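Local coordinates for MlnE (Bacillus amyloliquefaciens subsp. plantarum, PDB 5D2E), which probably reduces beta-keto groups of carrier-bound polyketide intermediates with NADPH, as the N-terminal B-type ketoreductase part of a macrolactin assembly-line synthase, at residues H45-S50 against R248-R253. Sequence-based numbering, arbitrary orientation.
Sequences HEFKGS and RHYYKR
One face of the Tyr250 ring takes CB of His45, a CH-pi contact with CB 3.6 Å from the ring centroid. The His45 ring lies nearly parallel to it, planes at 20°, but the centroids are 4.8 Å apart and little of one ring lies over the other. CD2 of His45 comes 3.5 Å from CE2 of Tyr250. Phe47 turns a ring edge to Tyr250, CD1 to CD1 at 3.9 Å. The backbone N of Gly49 lies above one face of the Phe47 ring, toward the rim. The motif is an antiparallel strand pair at the surface, away from the NADP site.

Strand 35-46 also pairs with strand 494-499, and strand 249-257 with strand 242-245. The contact thus joins the N-terminal strand to the N-terminal Rossmann-like half, consistent with the structural subdomain of polyketide synthase ketoreductases. His45 and Tyr250 form a hydrogen-bonded pair, with N of His45 to O of Tyr250 and N of Tyr250 to O of His45 both 2.8 Å. Glu46 and His249 follow as a non-hydrogen-bonded pair, their side chains on the face away from His45 and Tyr250.

CG of Tyr250 stands between its backbone N and carbonyl carbon (chi1 67°), which sets one ring face against CB of His45. Phe231 of helix 222-233 meets the rings of both Phe47 and Tyr250. NE2 of His45 is hydrogen-bonded to OD2 of Asp43, which restrains the imidazole's rotation. Past the strand end, N of Phe47 gives a nearly straight bond to O of Arg248, 3.0 Å long, from above the carbonyl plane.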
ATOM      1  N   HIS A  45      -5.271   9.366  21.370  1.00 31.25           N
ATOM      2  CA  HIS A  45      -6.099   9.050  22.509  1.00 33.34           C
ATOM      3  C   HIS A  45      -5.317   8.288  23.553  1.00 31.35           C
ATOM      4  O   HIS A  45      -4.388   7.529  23.255  1.00 29.07           O
ATOM      5  CB  HIS A  45      -7.251   8.152  22.110  1.00 35.94           C
ATOM      6  CG  HIS A  45      -8.017   8.659  20.965  1.00 37.35           C
ATOM      7  ND1 HIS A  45      -9.096   9.496  21.116  1.00 44.25           N
ATOM      8  CD2 HIS A  45      -7.809   8.547  19.636  1.00 41.94           C
ATOM      9  CE1 HIS A  45      -9.544   9.856  19.934  1.00 40.46           C
ATOM     10  NE2 HIS A  45      -8.791   9.278  19.018  1.00 42.68           N
ATOM     11  N   GLU A  46      -5.782   8.414  24.781  1.00 31.23           N
ATOM     12  CA  GLU A  46      -5.290   7.617  25.890  1.00 34.90           C
ATOM     13  C   GLU A  46      -5.999   6.286  25.858  1.00 32.21           C
ATOM     14  O   GLU A  46      -7.170   6.207  25.613  1.00 35.51           O
ATOM     15  CB  GLU A  46      -5.541   8.274  27.241  1.00 38.88           C
ATOM     16  CG  GLU A  46      -4.850   9.612  27.423  1.00 51.23           C
ATOM     17  CD  GLU A  46      -4.704  10.019  28.910  1.00 59.46           C
ATOM     18  OE1 GLU A  46      -5.528   9.564  29.757  1.00 60.91           O
ATOM     19  OE2 GLU A  46      -3.745  10.772  29.221  1.00 62.15           O
ATOM     20  N   PHE A  47      -5.250   5.229  26.123  1.00 33.87           N
ATOM     21  CA  PHE A  47      -5.788   3.899  26.094  1.00 37.38           C
ATOM     22  C   PHE A  47      -6.337   3.573  27.465  1.00 42.50           C
ATOM     23  O   PHE A  47      -5.590   3.605  28.421  1.00 45.38           O
ATOM     24  CB  PHE A  47      -4.718   2.879  25.748  1.00 38.40           C
ATOM     25  CG  PHE A  47      -5.289   1.485  25.649  1.00 38.52           C
ATOM     26  CD1 PHE A  47      -6.021   1.128  24.545  1.00 31.19           C
ATOM     27  CD2 PHE A  47      -5.207   0.612  26.720  1.00 34.41           C
ATOM     28  CE1 PHE A  47      -6.606  -0.118  24.460  1.00 36.38           C
ATOM     29  CE2 PHE A  47      -5.781  -0.671  26.637  1.00 42.16           C
ATOM     30  CZ  PHE A  47      -6.497  -1.029  25.503  1.00 33.05           C
ATOM     31  N   LYS A  48      -7.622   3.259  27.527  1.00 47.60           N
ATOM     32  CA  LYS A  48      -8.397   3.279  28.757  1.00 58.80           C
ATOM     33  C   LYS A  48      -8.866   1.885  29.220  1.00 61.15           C
ATOM     34  O   LYS A  48      -9.485   1.757  30.277  1.00 62.53           O
ATOM     35  CB  LYS A  48      -9.642   4.146  28.493  1.00 70.49           C
ATOM     36  CG  LYS A  48      -9.939   5.206  29.555  1.00 86.94           C
ATOM     37  CD  LYS A  48     -11.340   5.065  30.171  1.00 90.00           C
ATOM     38  CE  LYS A  48     -11.272   4.407  31.551  1.00 92.74           C
ATOM     39  NZ  LYS A  48     -12.613   4.314  32.173  1.00 93.09           N
ATOM     40  N   GLY A  49      -8.654   0.853  28.419  1.00 51.69           N
ATOM     41  CA  GLY A  49      -9.293  -0.438  28.701  1.00 58.94           C
ATOM     42  C   GLY A  49     -10.792  -0.450  28.393  1.00 54.20           C
ATOM     43  O   GLY A  49     -11.341   0.502  27.790  1.00 51.27           O
ATOM     44  N   SER A  50     -11.444  -1.535  28.827  1.00 49.36           N
ATOM     45  CA  SER A  50     -12.757  -1.961  28.318  1.00 47.85           C
ATOM     46  C   SER A  50     -13.229  -3.255  29.050  1.00 48.44           C
ATOM     47  O   SER A  50     -12.461  -3.900  29.777  1.00 47.49           O
ATOM     48  CB  SER A  50     -12.652  -2.299  26.816  1.00 46.73           C
ATOM     49  OG  SER A  50     -11.842  -3.472  26.634  1.00 41.34           O
ATOM     50  N   ARG A 248       0.184   2.830  26.182  1.00 30.29           N
ATOM     51  CA  ARG A 248      -0.634   3.849  26.916  1.00 31.26           C
ATOM     52  C   ARG A 248      -1.505   4.821  26.073  1.00 31.20           C
ATOM     53  O   ARG A 248      -2.291   5.582  26.590  1.00 29.81           O
ATOM     54  CB  ARG A 248       0.314   4.647  27.823  1.00 33.39           C
ATOM     55  CG  ARG A 248       0.911   3.782  28.923  1.00 39.07           C
ATOM     56  CD  ARG A 248       1.578   4.623  30.012  1.00 46.24           C
ATOM     57  NE  ARG A 248       1.688   3.720  31.146  1.00 65.78           N
ATOM     58  CZ  ARG A 248       0.912   3.713  32.241  1.00 62.30           C
ATOM     59  NH1 ARG A 248      -0.021   4.632  32.472  1.00 60.80           N
ATOM     60  NH2 ARG A 248       1.131   2.783  33.148  1.00 70.13           N
ATOM     61  N   HIS A 249      -1.333   4.773  24.765  1.00 29.05           N
ATOM     62  CA  HIS A 249      -1.954   5.706  23.821  1.00 28.07           C
ATOM     63  C   HIS A 249      -2.246   4.969  22.513  1.00 28.24           C
ATOM     64  O   HIS A 249      -1.580   4.017  22.191  1.00 30.67           O
ATOM     65  CB  HIS A 249      -1.021   6.845  23.500  1.00 28.59           C
ATOM     66  CG  HIS A 249      -0.691   7.712  24.675  1.00 30.95           C
ATOM     67  ND1 HIS A 249       0.414   7.494  25.476  1.00 34.48           N
ATOM     68  CD2 HIS A 249      -1.361   8.757  25.220  1.00 32.82           C
ATOM     69  CE1 HIS A 249       0.425   8.407  26.440  1.00 33.47           C
ATOM     70  NE2 HIS A 249      -0.635   9.183  26.294  1.00 33.13           N
ATOM     71  N   TYR A 250      -3.244   5.434  21.772  1.00 29.39           N
ATOM     72  CA  TYR A 250      -3.483   4.927  20.463  1.00 27.58           C
ATOM     73  C   TYR A 250      -3.840   6.062  19.516  1.00 27.39           C
ATOM     74  O   TYR A 250      -4.260   7.160  19.934  1.00 28.07           O
ATOM     75  CB  TYR A 250      -4.532   3.824  20.460  1.00 28.21           C
ATOM     76  CG  TYR A 250      -5.955   4.236  20.827  1.00 26.60           C
ATOM     77  CD1 TYR A 250      -6.374   4.235  22.149  1.00 29.41           C
ATOM     78  CD2 TYR A 250      -6.841   4.665  19.849  1.00 30.32           C
ATOM     79  CE1 TYR A 250      -7.664   4.614  22.478  1.00 32.82           C
ATOM     80  CE2 TYR A 250      -8.127   5.068  20.164  1.00 35.60           C
ATOM     81  CZ  TYR A 250      -8.523   5.023  21.494  1.00 34.78           C
ATOM     82  OH  TYR A 250      -9.789   5.398  21.819  1.00 41.12           O
ATOM     83  N   TYR A 251      -3.671   5.796  18.236  1.00 27.93           N
ATOM     84  CA  TYR A 251      -3.985   6.807  17.246  1.00 27.20           C
ATOM     85  C   TYR A 251      -4.576   6.235  15.957  1.00 30.18           C
ATOM     86  O   TYR A 251      -4.284   5.084  15.540  1.00 27.95           O
ATOM     87  CB  TYR A 251      -2.805   7.778  17.030  1.00 31.50           C
ATOM     88  CG  TYR A 251      -1.446   7.216  17.228  1.00 32.91           C
ATOM     89  CD1 TYR A 251      -0.865   7.095  18.485  1.00 33.25           C
ATOM     90  CD2 TYR A 251      -0.697   6.791  16.121  1.00 43.96           C
ATOM     91  CE1 TYR A 251       0.400   6.503  18.660  1.00 35.54           C
ATOM     92  CE2 TYR A 251       0.604   6.196  16.260  1.00 41.81           C
ATOM     93  CZ  TYR A 251       1.153   6.045  17.533  1.00 38.19           C
ATOM     94  OH  TYR A 251       2.423   5.451  17.581  1.00 38.05           O
ATOM     95  N   LYS A 252      -5.467   7.041  15.387  1.00 31.93           N
ATOM     96  CA  LYS A 252      -6.139   6.743  14.177  1.00 34.04           C
ATOM     97  C   LYS A 252      -5.904   7.863  13.167  1.00 33.98           C
ATOM     98  O   LYS A 252      -5.587   8.984  13.540  1.00 30.63           O
ATOM     99  CB  LYS A 252      -7.628   6.698  14.471  1.00 40.35           C
ATOM    100  CG  LYS A 252      -8.097   5.480  15.236  1.00 45.03           C
ATOM    101  CD  LYS A 252      -9.597   5.351  15.027  1.00 52.88           C
ATOM    102  CE  LYS A 252     -10.097   3.975  15.365  1.00 61.83           C
ATOM    103  NZ  LYS A 252      -9.800   3.741  16.803  1.00 69.28           N
ATOM    104  N   ARG A 253      -6.109   7.543  11.902  1.00 32.73           N
ATOM    105  CA  ARG A 253      -5.771   8.462  10.848  1.00 35.60           C
ATOM    106  C   ARG A 253      -6.877   8.564   9.799  1.00 39.24           C
ATOM    107  O   ARG A 253      -7.574   7.581   9.531  1.00 35.29           O
ATOM    108  CB  ARG A 253      -4.470   8.109  10.161  1.00 35.50           C
ATOM    109  CG  ARG A 253      -4.574   6.882   9.297  1.00 42.65           C
ATOM    110  CD  ARG A 253      -3.320   6.579   8.527  1.00 45.08           C
ATOM    111  NE  ARG A 253      -3.231   5.158   8.217  1.00 49.42           N
ATOM    112  CZ  ARG A 253      -2.097   4.521   7.943  1.00 59.85           C
ATOM    113  NH1 ARG A 253      -0.931   5.174   7.890  1.00 67.25           N
ATOM    114  NH2 ARG A 253      -2.121   3.217   7.745  1.00 59.57           N
TER